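Local coordinates for protein geobacter metallireducens SMUG1 (PDB 5H9I) that belongs to the UDG-like superfamily of alpha/beta proteins and holds xanthine in a pocket near the centre of the chain, at residues S110-R115 with P214-P219; L21-P26 with E164-A169; T177-R182 with E202-E207; G88-P93 with D103-R108; E123-P128 with F132-V137. All blocks are in the same frame, centred on the assembly; numbering follows the deposited sequence.

In the fold
Contact 1 is the one built round the xanthine pocket, which it supplies with Glu111 and Ser113; the others show how the rest of the chain is packed about that site. Contact 5 shares helix 112-125 with it, its centre about 19 Å from that of contact 1, and lines a separate pocket for pentanoic acid. Contact 4 adjoins contact 1 in the sequence, yet their centres lie about 21 Å apart. Contacts 2 and 3 both use helix 160-181, with centres about 25 Å apart, and contact 3 lies across the chain's centre from contacts 1 and 4. Contacts 3 and 5 meet directly, where Leu181 CD1 packs on Phe136 CD2 at 4.1 Å.

Contact 1 (S110-R115 with P214-P219); sequences SEVSGR and PSPASP. With XAN (xanthine), chain B.
Ser113 and Ser215 form the close half of this contact, with their CA atoms 4.8 Å apart. The hydroxyl of Ser113 lies beside its own backbone N (chi1 -69°), a rotation that sets OG against Ser215 CB at 3.2 Å. Pro214 packs next to it: its CG rests 3.6 Å from the carbonyl oxygen Ser113 O and also touches Ser113 CB. No hydrogen bond crosses between the segments, which meet here by van der Waals contact, although Arg116 NH1 of the same helix bonds Pro214 O. The outer half is looser. Val112 leans its CG1 branch at a slant against the ring of Pro216, 3.9 Å from Pro216 CG, and Pro216 itself faces solvent. Two local bonds stiffen the loop, an ST turn in which Ser215 OG accepts from Ala217 N (3.0 Å), and a type I turn from Ser215 to Ser218. On the inner side Glu111, at the N-cap, extends its chain so that OE1 accepts from xanthine N9 (2.9 Å, 148°) while taking a weak capping bond from Gly114 N. Ser113 CB packs 3.6 Å from xanthine C8, and His213, next to Pro214 in the same loop, also bonds the ligand. A helix start and a histidine-bearing loop brought together round one purine thus make up part of the xanthine pocket of this UDG-like fold.

Contact 2 (L21-P26 with E164-A169); sequences LSFSSP and EPLFAA
In the helical layer of the alpha/beta fold, the loop leaving helix 7-19 turns over helix 160-181, and Leu21 makes the join by dividing its two methyl groups between successive residues of that helix. Leu21 CD2 meets the ring of Pro165, 3.6 Å from Pro165 CB. Leu21 CD1 lies over the helix backbone instead, 3.7 Å from Leu166 CA, and comes within 4.2 Å of Leu166 CB. With its CG beside the backbone N (chi1 -57°), Leu21 straddles the step between the two residues. Farther along, Phe23 adds a lighter touch through the tip of its ring, where Phe23 CZ stands 4.3 Å from Leu166 CD1. Leu166 is buried, and Leu18 of helix 7-19 covers it as well; the ring of Phe23 also meets Phe145 edge-to-face. No hydrogen bond joins the two segments, although Ser24 OG bonds to Glu162 just upstream on the same helix. The loop between helix 7-19 and strand 29-31 thus packs on helix 160-181 beside helix 7-19, in the helical layer of an alpha/beta fold.

Contact 3 (T177-R182 with E202-E207); sequences TVVLLR and EGFDVE
Val178 turns its CG1 branch anti to the backbone N (chi1 165°), while Phe204 sets CG beside its own backbone N, anti to the carbonyl carbon (chi1 -73°), and these two rotations bring the groups together between helix and loop. The CG1 methyl of Val178 serves two partners at once. Val178 CG1 lies 4.0 Å from Val206 CG1, and it approaches the ring of Phe204 at a slant, 4.2 Å from Phe204 CD2. One residue on, Val179 uses its other branch: Val179 CG2 comes to the rim of the same ring, close to the ring plane, at 3.7 Å from Phe204 CE2. The two side chains cross there at about a right angle. Burial falls off in the same order, since Val178 is enclosed, Phe204 and Val206 are partly covered, and Val179 is exposed. Van der Waals packing carries the whole contact, with no hydrogen bond from one segment to the other. Asp205 centres an inverse gamma turn, and the residues before and after it, Phe204 and Val206, both point toward the helix. Here, then, the end of helix 160-181 packs on the loop that closes a beta-alpha-beta crossover, from strand 185-189 through helix 191-201 to strand 207-211, at the edge of the parallel sheet.

Contact 4 (G88-P93 with D103-R108); sequences GTVTRP and DGFACR. With BME (beta-mercaptoethanol), chain F.
Arg92 and Asp103 close the long irregular excursion between helices 77-84 and 112-125 with a salt bridge near its surface. Both terminal guanidinium nitrogens go to a single oxygen: Arg92 NH2 reaches Asp103 OD1 at 2.9 Å (150°) and Arg92 NH1 reaches Asp103 OD1 at 3.1 Å. They arrive from opposite faces of the carboxylate, whose plane is turned 66° from that of the guanidinium. Each group has a second charged partner, Glu96 for Arg92 NH1 and Arg101 for Asp103 OD2, so Asp103 lies between two arginines and Arg92 between two acids. The backbone N atoms of Asp103 and Gly104 bond weakly to Gln69 OE1. Beside the bridge, Val90 CG2 lies 3.8 Å from Phe105 CE1 and Val90 CB packs on Gly104 CA. Gly88 N stands over one face of the Phe105 ring. A beta-mercaptoethanol, probably from the crystallisation liquor, bridges the two backbones: its O1 donates to Gly88 O at 2.9 Å and accepts from Phe105 N at 3.0 Å, nearly straight at 166°.

Contact 5 (E123-P128 with F132-V137); sequences ERFGTP and FARFFV. With LEA (pentanoic acid), chain H.
Phe125 and Phe135 meet where helix 112-125 runs out beside pentanoic acid. Arg124, just before, has its O 2.8 Å from O1 of the ligand and turns its guanidinium to the C-terminal carboxylate of Phe240. Phe125, the last helical residue, meets both Arg134 and Phe135. Over the centre of one face of its ring sits O2 of pentanoic acid, 3.4 Å above the plane. At the rim, near that plane, Arg134 NH2 stands 3.8 Å from Phe125 CE2. Phe125 CZ meets Phe135 CE1 at 3.5 Å, with the two rings oblique, their planes 73° apart. Arg134 reaches its place by a chain bent at chi3, and Phe135 CE1 lies over one face of the Arg134 guanidinium, toward its rim. Gly126 then ends the helix with positive phi. Thr127 caps the next one through its OG1, which accepts from Arg130 N. At Pro128 the carbonyl O takes a nearly straight bond from Phe132 N (2.8 Å, 176°), closing a turn of helix 128-132. Phe48 and Trp83, from helices 38-48 and 77-84, flank Pro128, while Phe135 opens strand 135-139 at the edge of the parallel sheet, against Val55 of strand 55-59.

Contact 1 (S110-R115 with P214-P219)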
# COMPACT_ATOMS: atom_id res chain seq x y z
N SER A 110 7.92 -15.28 2.27
CA SER A 110 6.49 -14.96 2.26
C SER A 110 6.10 -13.95 3.30
O SER A 110 6.19 -14.17 4.55
CB SER A 110 5.64 -16.19 2.40
OG SER A 110 4.29 -15.94 2.56
N GLU A 111 5.55 -12.84 2.92
CA GLU A 111 5.06 -11.90 3.87
C GLU A 111 3.74 -12.33 4.48
O GLU A 111 2.77 -12.53 3.72
CB GLU A 111 4.84 -10.52 3.21
CG GLU A 111 4.39 -9.48 4.22
CD GLU A 111 3.91 -8.21 3.53
OE1 GLU A 111 2.72 -7.93 3.46
OE2 GLU A 111 4.82 -7.42 3.08
N VAL A 112 3.66 -12.46 5.83
CA VAL A 112 2.48 -12.92 6.47
C VAL A 112 1.29 -11.97 6.26
O VAL A 112 0.16 -12.40 5.99
CB VAL A 112 2.68 -13.18 8.00
CG1 VAL A 112 1.44 -13.68 8.71
CG2 VAL A 112 3.81 -14.25 8.12
N SER A 113 1.58 -10.74 6.49
CA SER A 113 0.55 -9.68 6.40
C SER A 113 -0.18 -9.72 5.08
O SER A 113 -1.42 -9.88 5.04
CB SER A 113 1.12 -8.30 6.62
OG SER A 113 1.55 -8.08 7.94
N GLY A 114 0.56 -9.68 4.00
CA GLY A 114 -0.09 -9.70 2.66
C GLY A 114 -0.67 -11.02 2.31
O GLY A 114 -1.72 -11.20 1.66
N ARG A 115 -0.07 -12.15 2.74
CA ARG A 115 -0.65 -13.44 2.60
C ARG A 115 -1.99 -13.56 3.25
O ARG A 115 -2.93 -14.08 2.66
CB ARG A 115 0.31 -14.58 3.15
CG ARG A 115 0.10 -15.90 2.64
CD ARG A 115 1.19 -16.85 3.15
NE ARG A 115 0.98 -17.07 4.54
CZ ARG A 115 1.99 -17.11 5.45
NH1 ARG A 115 3.28 -16.86 5.09
NH2 ARG A 115 1.69 -17.44 6.71
N PRO A 214 -3.21 -6.88 9.60
CA PRO A 214 -3.03 -8.35 9.61
C PRO A 214 -1.70 -8.84 10.19
O PRO A 214 -1.59 -10.07 10.22
CB PRO A 214 -3.21 -8.72 8.10
CG PRO A 214 -2.74 -7.52 7.36
CD PRO A 214 -3.28 -6.38 8.18
N SER A 215 -0.79 -7.98 10.54
CA SER A 215 0.53 -8.48 11.02
C SER A 215 0.42 -9.28 12.30
O SER A 215 -0.47 -9.08 13.15
CB SER A 215 1.64 -7.49 11.06
OG SER A 215 1.82 -7.03 12.29
N PRO A 216 1.33 -10.20 12.45
CA PRO A 216 1.42 -10.86 13.75
C PRO A 216 1.66 -9.97 14.94
O PRO A 216 1.58 -10.50 16.05
CB PRO A 216 2.54 -11.83 13.52
CG PRO A 216 2.52 -12.18 12.10
CD PRO A 216 2.08 -10.93 11.39
N ALA A 217 1.95 -8.71 14.78
CA ALA A 217 2.15 -7.83 15.94
C ALA A 217 0.85 -7.53 16.68
O ALA A 217 0.91 -6.96 17.75
CB ALA A 217 2.92 -6.62 15.50
N SER A 218 -0.28 -8.04 16.20
CA SER A 218 -1.54 -7.89 17.00
C SER A 218 -2.07 -9.22 17.33
O SER A 218 -2.33 -10.05 16.41
CB SER A 218 -2.65 -7.14 16.22
OG SER A 218 -2.23 -5.79 15.96
N PRO A 219 -2.35 -9.48 18.60
CA PRO A 219 -2.88 -10.75 18.96
C PRO A 219 -4.16 -11.20 18.28
O PRO A 219 -4.30 -12.37 17.89
CB PRO A 219 -3.04 -10.66 20.53
CG PRO A 219 -2.02 -9.67 20.86
CD PRO A 219 -1.92 -8.71 19.76
N9 XAN B . 2.68 -5.31 4.74
C4 XAN B . 2.29 -4.28 4.05
N3 XAN B . 2.23 -3.99 2.75
C2 XAN B . 1.80 -2.87 2.37
O2 XAN B . 1.81 -2.62 1.20
N1 XAN B . 1.30 -1.96 3.22
C6 XAN B . 1.27 -2.12 4.51
O6 XAN B . 0.88 -1.26 5.30
C5 XAN B . 1.82 -3.31 5.00
N7 XAN B . 1.96 -3.81 6.21
C8 XAN B . 2.48 -5.02 6.06

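Contact 2 (L21-P26 with E164-A169)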
# COMPACT_ATOMS: atom_id res chain seq x y z
N LEU A 21 12.50 14.98 -2.11
CA LEU A 21 12.61 14.97 -0.64
C LEU A 21 13.92 14.41 -0.12
O LEU A 21 14.55 13.53 -0.73
CB LEU A 21 11.47 14.12 -0.05
CG LEU A 21 10.09 14.55 -0.42
CD1 LEU A 21 9.10 13.58 0.21
CD2 LEU A 21 9.79 15.96 0.03
N SER A 22 14.32 14.88 1.06
CA SER A 22 15.52 14.37 1.68
C SER A 22 15.20 13.77 3.01
O SER A 22 14.33 14.27 3.72
CB SER A 22 16.58 15.50 1.89
OG SER A 22 16.97 15.98 0.62
N PHE A 23 15.93 12.70 3.33
CA PHE A 23 15.80 12.03 4.60
C PHE A 23 17.20 11.82 5.16
O PHE A 23 18.12 11.56 4.41
CB PHE A 23 15.07 10.70 4.46
CG PHE A 23 13.72 10.84 3.81
CD1 PHE A 23 12.61 11.10 4.60
CD2 PHE A 23 13.58 10.74 2.41
CE1 PHE A 23 11.37 11.27 4.03
CE2 PHE A 23 12.31 10.85 1.84
CZ PHE A 23 11.24 11.16 2.66
N SER A 24 17.32 11.92 6.47
CA SER A 24 18.63 11.79 7.11
C SER A 24 18.53 10.89 8.29
O SER A 24 17.45 10.38 8.61
CB SER A 24 19.18 13.14 7.49
OG SER A 24 18.27 13.87 8.28
N SER A 25 19.67 10.69 8.95
CA SER A 25 19.79 9.76 10.05
C SER A 25 18.58 9.95 11.01
O SER A 25 18.17 11.08 11.24
CB SER A 25 21.16 9.97 10.77
OG SER A 25 21.64 8.78 11.37
N PRO A 26 17.96 8.85 11.53
CA PRO A 26 18.53 7.54 11.32
C PRO A 26 18.15 6.84 9.97
O PRO A 26 18.49 5.66 9.79
CB PRO A 26 17.89 6.72 12.41
CG PRO A 26 16.51 7.20 12.41
CD PRO A 26 16.62 8.70 12.14
N GLU A 164 6.84 16.04 7.47
CA GLU A 164 5.85 16.93 6.91
C GLU A 164 5.86 17.00 5.37
O GLU A 164 4.78 16.93 4.79
CB GLU A 164 5.95 18.35 7.56
CG GLU A 164 5.54 18.42 9.01
CD GLU A 164 5.76 19.82 9.59
OE1 GLU A 164 6.32 20.70 8.89
OE2 GLU A 164 5.40 20.00 10.79
N PRO A 165 6.96 17.07 4.68
CA PRO A 165 6.88 17.15 3.23
C PRO A 165 6.51 15.76 2.61
O PRO A 165 5.85 15.77 1.58
CB PRO A 165 8.29 17.66 2.78
CG PRO A 165 9.07 17.61 4.00
CD PRO A 165 8.24 17.64 5.18
N LEU A 166 6.88 14.72 3.33
CA LEU A 166 6.54 13.32 2.86
C LEU A 166 5.02 13.23 2.91
O LEU A 166 4.35 12.83 1.93
CB LEU A 166 7.19 12.29 3.73
CG LEU A 166 6.72 10.82 3.50
CD1 LEU A 166 7.10 10.34 2.13
CD2 LEU A 166 7.21 9.92 4.61
N PHE A 167 4.42 13.60 4.03
CA PHE A 167 2.99 13.49 4.22
C PHE A 167 2.25 14.43 3.28
O PHE A 167 1.15 14.11 2.78
CB PHE A 167 2.53 13.68 5.67
CG PHE A 167 2.92 12.56 6.65
CD1 PHE A 167 3.62 11.51 6.30
CD2 PHE A 167 2.52 12.65 7.96
CE1 PHE A 167 4.03 10.53 7.17
CE2 PHE A 167 2.87 11.65 8.85
CZ PHE A 167 3.61 10.60 8.46
N ALA A 168 2.80 15.61 3.00
CA ALA A 168 2.16 16.49 2.05
C ALA A 168 2.03 15.84 0.67
O ALA A 168 0.93 15.92 0.09
CB ALA A 168 2.90 17.79 1.84
N ALA A 169 3.09 15.18 0.23
CA ALA A 169 3.10 14.52 -1.08
C ALA A 169 2.07 13.29 -1.09
O ALA A 169 1.31 13.14 -2.03
CB ALA A 169 4.46 14.05 -1.45

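Contact 3 (T177-R182 with E202-E207)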
# COMPACT_ATOMS: atom_id res chain seq x y z
N THR A 177 -6.31 10.03 -5.71
CA THR A 177 -6.83 8.66 -5.85
C THR A 177 -8.31 8.61 -5.59
O THR A 177 -9.13 7.95 -6.26
CB THR A 177 -6.02 7.71 -4.96
OG1 THR A 177 -4.66 7.75 -5.31
CG2 THR A 177 -6.61 6.33 -5.05
N VAL A 178 -8.72 9.32 -4.52
CA VAL A 178 -10.13 9.33 -4.14
C VAL A 178 -10.97 10.12 -5.17
O VAL A 178 -12.10 9.72 -5.50
CB VAL A 178 -10.28 9.90 -2.68
CG1 VAL A 178 -11.73 10.27 -2.37
CG2 VAL A 178 -9.74 8.85 -1.73
N VAL A 179 -10.46 11.23 -5.67
CA VAL A 179 -11.22 11.94 -6.70
C VAL A 179 -11.36 11.07 -7.97
O VAL A 179 -12.42 11.08 -8.58
CB VAL A 179 -10.53 13.27 -7.06
CG1 VAL A 179 -11.14 13.91 -8.37
CG2 VAL A 179 -10.66 14.20 -5.84
N LEU A 180 -10.30 10.27 -8.30
CA LEU A 180 -10.46 9.40 -9.51
C LEU A 180 -11.40 8.22 -9.29
O LEU A 180 -12.26 7.90 -10.13
CB LEU A 180 -9.12 8.92 -9.85
CG LEU A 180 -9.03 7.90 -11.08
CD1 LEU A 180 -9.31 8.67 -12.34
CD2 LEU A 180 -7.74 7.18 -11.10
N LEU A 181 -11.22 7.48 -8.17
CA LEU A 181 -11.93 6.23 -7.96
C LEU A 181 -13.30 6.43 -7.42
O LEU A 181 -14.15 5.57 -7.53
CB LEU A 181 -11.10 5.29 -7.05
CG LEU A 181 -9.73 4.93 -7.59
CD1 LEU A 181 -9.15 3.98 -6.56
CD2 LEU A 181 -9.71 4.23 -8.94
N ARG A 182 -13.51 7.55 -6.76
CA ARG A 182 -14.81 7.89 -6.21
C ARG A 182 -15.41 6.91 -5.19
O ARG A 182 -16.55 6.64 -5.24
CB ARG A 182 -15.81 8.17 -7.34
CG ARG A 182 -15.31 9.23 -8.33
CD ARG A 182 -16.37 9.65 -9.35
NE ARG A 182 -16.67 8.62 -10.33
CZ ARG A 182 -15.94 8.36 -11.42
NH1 ARG A 182 -14.83 9.05 -11.68
NH2 ARG A 182 -16.29 7.40 -12.25
N GLU A 202 -10.42 14.93 4.97
CA GLU A 202 -11.48 15.75 5.60
C GLU A 202 -12.09 16.73 4.58
O GLU A 202 -11.41 17.38 3.82
CB GLU A 202 -10.88 16.45 6.76
CG GLU A 202 -11.95 17.24 7.52
CD GLU A 202 -11.44 17.94 8.71
OE1 GLU A 202 -10.88 17.26 9.56
OE2 GLU A 202 -11.54 19.19 8.70
N GLY A 203 -13.42 16.75 4.58
CA GLY A 203 -14.23 17.52 3.70
C GLY A 203 -14.58 16.90 2.43
O GLY A 203 -15.40 17.44 1.67
N PHE A 204 -14.00 15.76 2.09
CA PHE A 204 -14.50 14.96 1.02
C PHE A 204 -15.80 14.23 1.44
O PHE A 204 -16.03 13.85 2.58
CB PHE A 204 -13.41 13.94 0.56
CG PHE A 204 -12.29 14.56 -0.19
CD1 PHE A 204 -11.36 15.41 0.41
CD2 PHE A 204 -12.12 14.35 -1.52
CE1 PHE A 204 -10.33 16.00 -0.27
CE2 PHE A 204 -11.05 14.88 -2.22
CZ PHE A 204 -10.19 15.79 -1.63
N ASP A 205 -16.56 13.91 0.43
CA ASP A 205 -17.77 13.18 0.66
C ASP A 205 -17.51 11.65 0.74
O ASP A 205 -17.94 10.88 -0.12
CB ASP A 205 -18.75 13.52 -0.42
CG ASP A 205 -20.17 13.05 -0.06
OD1 ASP A 205 -20.48 12.68 1.08
OD2 ASP A 205 -20.98 13.11 -1.00
N VAL A 206 -16.74 11.22 1.74
CA VAL A 206 -16.34 9.82 1.94
C VAL A 206 -16.37 9.55 3.42
O VAL A 206 -16.13 10.45 4.17
CB VAL A 206 -14.91 9.43 1.52
CG1 VAL A 206 -14.74 9.38 0.09
CG2 VAL A 206 -13.86 10.31 2.15
N GLU A 207 -16.67 8.33 3.84
CA GLU A 207 -16.52 7.95 5.17
C GLU A 207 -15.14 7.35 5.30
O GLU A 207 -14.67 6.69 4.35
CB GLU A 207 -17.58 6.88 5.55
CG GLU A 207 -19.00 7.39 5.51
CD GLU A 207 -19.29 8.63 6.40
OE1 GLU A 207 -18.73 8.79 7.56
OE2 GLU A 207 -20.06 9.47 5.88

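Contact 4 (G88-P93 with D103-R108)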
# COMPACT_ATOMS: atom_id res chain seq x y z
N GLY A 88 6.82 -9.80 -13.15
CA GLY A 88 7.51 -8.93 -14.08
C GLY A 88 8.89 -8.51 -13.60
O GLY A 88 9.38 -9.04 -12.63
N THR A 89 9.41 -7.55 -14.30
CA THR A 89 10.79 -6.97 -14.10
C THR A 89 10.85 -6.12 -12.89
O THR A 89 10.13 -5.16 -12.76
CB THR A 89 11.27 -6.21 -15.32
OG1 THR A 89 11.29 -7.15 -16.40
CG2 THR A 89 12.69 -5.59 -15.13
N VAL A 90 11.74 -6.48 -11.98
CA VAL A 90 12.01 -5.70 -10.78
C VAL A 90 13.55 -5.57 -10.68
O VAL A 90 14.21 -6.61 -10.57
CB VAL A 90 11.48 -6.38 -9.52
CG1 VAL A 90 11.80 -5.55 -8.27
CG2 VAL A 90 9.95 -6.73 -9.65
N THR A 91 13.96 -4.34 -10.68
CA THR A 91 15.41 -4.08 -10.53
C THR A 91 15.75 -3.75 -9.10
O THR A 91 14.90 -3.48 -8.30
CB THR A 91 15.85 -2.96 -11.47
OG1 THR A 91 15.17 -1.72 -11.29
CG2 THR A 91 15.68 -3.37 -12.88
N ARG A 92 17.04 -3.61 -8.75
CA ARG A 92 17.39 -3.34 -7.37
C ARG A 92 17.49 -1.87 -7.10
O ARG A 92 18.05 -1.08 -7.90
CB ARG A 92 18.70 -4.11 -6.99
CG ARG A 92 18.62 -5.58 -7.14
CD ARG A 92 19.96 -6.31 -6.91
NE ARG A 92 19.71 -7.71 -7.19
CZ ARG A 92 19.22 -8.57 -6.31
NH1 ARG A 92 19.12 -8.30 -5.04
NH2 ARG A 92 18.97 -9.77 -6.74
N PRO A 93 17.02 -1.42 -5.92
CA PRO A 93 17.07 -0.01 -5.61
C PRO A 93 18.57 0.49 -5.46
O PRO A 93 19.39 -0.26 -4.91
CB PRO A 93 16.38 0.12 -4.25
CG PRO A 93 16.45 -1.25 -3.66
CD PRO A 93 16.50 -2.24 -4.80
N ASP A 103 15.01 -9.17 -4.49
CA ASP A 103 15.06 -10.24 -5.46
C ASP A 103 13.81 -10.30 -6.40
O ASP A 103 13.73 -11.10 -7.33
CB ASP A 103 15.26 -11.57 -4.80
CG ASP A 103 16.60 -11.67 -4.06
OD1 ASP A 103 17.51 -10.91 -4.48
OD2 ASP A 103 16.70 -12.37 -3.05
N GLY A 104 12.86 -9.43 -6.14
CA GLY A 104 11.66 -9.39 -6.99
C GLY A 104 10.84 -10.65 -6.89
O GLY A 104 10.66 -11.18 -5.81
N PHE A 105 10.37 -11.10 -8.03
CA PHE A 105 9.57 -12.30 -8.10
C PHE A 105 10.31 -13.61 -7.79
O PHE A 105 9.70 -14.63 -7.63
CB PHE A 105 8.76 -12.29 -9.36
CG PHE A 105 7.66 -11.23 -9.34
CD1 PHE A 105 7.88 -9.95 -9.75
CD2 PHE A 105 6.46 -11.57 -8.84
CE1 PHE A 105 6.87 -8.96 -9.69
CE2 PHE A 105 5.43 -10.58 -8.72
CZ PHE A 105 5.67 -9.32 -9.17
N ALA A 106 11.64 -13.48 -7.65
CA ALA A 106 12.44 -14.60 -7.17
C ALA A 106 12.57 -14.59 -5.67
O ALA A 106 13.17 -15.53 -5.14
CB ALA A 106 13.82 -14.55 -7.82
N CYS A 107 12.04 -13.60 -4.91
CA CYS A 107 12.10 -13.61 -3.48
C CYS A 107 11.34 -14.81 -2.97
O CYS A 107 10.22 -15.11 -3.39
CB CYS A 107 11.58 -12.30 -2.82
SG CYS A 107 11.48 -12.17 -1.08
N ARG A 108 12.03 -15.48 -2.07
CA ARG A 108 11.57 -16.69 -1.42
C ARG A 108 10.97 -16.43 0.01
O ARG A 108 10.55 -17.41 0.59
CB ARG A 108 12.78 -17.67 -1.33
C1 BME F . 12.38 -10.86 -10.75
C2 BME F . 13.58 -10.11 -11.28
O1 BME F . 11.30 -9.97 -10.64
S2 BME F . 13.20 -9.05 -12.58

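Contact 5 (E123-P128 with F132-V137)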
# COMPACT_ATOMS: atom_id res chain seq x y z
N GLU A 123 -10.44 -15.82 -0.63
CA GLU A 123 -11.51 -16.67 -0.02
C GLU A 123 -12.83 -15.99 -0.12
O GLU A 123 -13.83 -16.74 -0.34
CB GLU A 123 -11.14 -16.93 1.44
CG GLU A 123 -9.98 -17.88 1.59
CD GLU A 123 -9.51 -17.97 3.05
OE1 GLU A 123 -10.09 -17.28 3.94
OE2 GLU A 123 -8.53 -18.74 3.23
N ARG A 124 -12.99 -14.72 0.11
CA ARG A 124 -14.32 -14.06 0.14
C ARG A 124 -14.81 -13.86 -1.29
O ARG A 124 -16.01 -14.01 -1.55
CB ARG A 124 -14.29 -12.77 0.84
CG ARG A 124 -14.02 -12.75 2.36
CD ARG A 124 -15.09 -13.51 3.12
NE ARG A 124 -16.35 -12.76 3.08
CZ ARG A 124 -17.42 -13.13 3.79
NH1 ARG A 124 -17.29 -14.18 4.57
NH2 ARG A 124 -18.53 -12.45 3.70
N PHE A 125 -13.95 -13.56 -2.26
CA PHE A 125 -14.40 -13.12 -3.58
C PHE A 125 -14.12 -14.04 -4.70
O PHE A 125 -14.74 -13.92 -5.79
CB PHE A 125 -13.72 -11.76 -3.89
CG PHE A 125 -14.24 -10.62 -3.10
CD1 PHE A 125 -13.80 -10.41 -1.77
CD2 PHE A 125 -15.28 -9.83 -3.56
CE1 PHE A 125 -14.36 -9.38 -1.05
CE2 PHE A 125 -15.78 -8.79 -2.81
CZ PHE A 125 -15.32 -8.56 -1.53
N GLY A 126 -13.22 -14.99 -4.56
CA GLY A 126 -12.88 -15.96 -5.55
C GLY A 126 -11.91 -15.52 -6.62
O GLY A 126 -10.86 -16.07 -6.79
N THR A 127 -12.44 -14.63 -7.43
CA THR A 127 -11.65 -14.03 -8.55
C THR A 127 -11.34 -12.61 -8.32
O THR A 127 -12.00 -11.86 -7.64
CB THR A 127 -12.33 -14.10 -9.93
OG1 THR A 127 -13.51 -13.25 -9.91
CG2 THR A 127 -12.80 -15.51 -10.24
N PRO A 128 -10.19 -12.18 -8.92
CA PRO A 128 -9.88 -10.81 -8.77
C PRO A 128 -11.01 -9.90 -9.29
O PRO A 128 -11.30 -8.84 -8.70
CB PRO A 128 -8.57 -10.67 -9.62
CG PRO A 128 -7.90 -11.95 -9.44
CD PRO A 128 -9.08 -12.91 -9.56
N PHE A 132 -12.25 -6.49 -7.45
CA PHE A 132 -11.91 -5.20 -7.96
C PHE A 132 -13.06 -4.53 -8.65
O PHE A 132 -12.99 -3.33 -8.98
CB PHE A 132 -10.64 -5.25 -8.84
CG PHE A 132 -9.37 -5.64 -8.06
CD1 PHE A 132 -8.82 -4.72 -7.21
CD2 PHE A 132 -8.79 -6.87 -8.22
CE1 PHE A 132 -7.66 -5.05 -6.52
CE2 PHE A 132 -7.64 -7.23 -7.51
CZ PHE A 132 -7.11 -6.27 -6.71
N ALA A 133 -14.15 -5.26 -8.87
CA ALA A 133 -15.36 -4.59 -9.33
C ALA A 133 -15.73 -3.48 -8.37
O ALA A 133 -16.27 -2.44 -8.83
CB ALA A 133 -16.48 -5.56 -9.39
N ARG A 134 -15.50 -3.64 -7.07
CA ARG A 134 -15.94 -2.67 -6.08
C ARG A 134 -14.84 -2.14 -5.18
O ARG A 134 -15.05 -1.17 -4.53
CB ARG A 134 -17.03 -3.25 -5.18
CG ARG A 134 -18.38 -3.57 -5.81
CD ARG A 134 -19.30 -4.11 -4.68
NE ARG A 134 -19.23 -5.55 -4.57
CZ ARG A 134 -19.28 -6.25 -3.45
NH1 ARG A 134 -19.35 -5.68 -2.29
NH2 ARG A 134 -19.26 -7.58 -3.54
N PHE A 135 -13.70 -2.83 -5.13
CA PHE A 135 -12.67 -2.52 -4.16
C PHE A 135 -11.33 -2.17 -4.84
O PHE A 135 -11.07 -2.56 -5.99
CB PHE A 135 -12.46 -3.73 -3.24
CG PHE A 135 -13.62 -4.03 -2.34
CD1 PHE A 135 -14.60 -4.81 -2.77
CD2 PHE A 135 -13.71 -3.41 -1.08
CE1 PHE A 135 -15.67 -5.11 -1.97
CE2 PHE A 135 -14.76 -3.65 -0.28
CZ PHE A 135 -15.73 -4.46 -0.71
N PHE A 136 -10.46 -1.53 -4.08
CA PHE A 136 -9.07 -1.38 -4.47
C PHE A 136 -8.21 -1.36 -3.23
O PHE A 136 -8.72 -1.02 -2.14
CB PHE A 136 -8.85 -0.17 -5.36
CG PHE A 136 -7.50 -0.15 -6.05
CD1 PHE A 136 -7.19 -1.14 -6.98
CD2 PHE A 136 -6.60 0.87 -5.82
CE1 PHE A 136 -5.93 -1.12 -7.64
CE2 PHE A 136 -5.39 0.89 -6.48
CZ PHE A 136 -5.02 -0.13 -7.35
N VAL A 137 -6.92 -1.61 -3.37
CA VAL A 137 -5.95 -1.53 -2.27
C VAL A 137 -4.75 -0.71 -2.67
O VAL A 137 -4.16 -0.96 -3.71
CB VAL A 137 -5.46 -2.99 -1.81
CG1 VAL A 137 -4.53 -2.91 -0.65
CG2 VAL A 137 -6.67 -3.86 -1.48
C2 LEA H . -18.00 -11.49 -1.80
O2 LEA H . -17.22 -11.46 -0.87
C3 LEA H . -18.87 -10.33 -2.00
C4 LEA H . -20.24 -10.86 -1.85
C5 LEA H . -20.96 -11.04 -3.14
C6 LEA H . -22.48 -11.33 -2.98
O1 LEA H . -18.09 -12.46 -2.52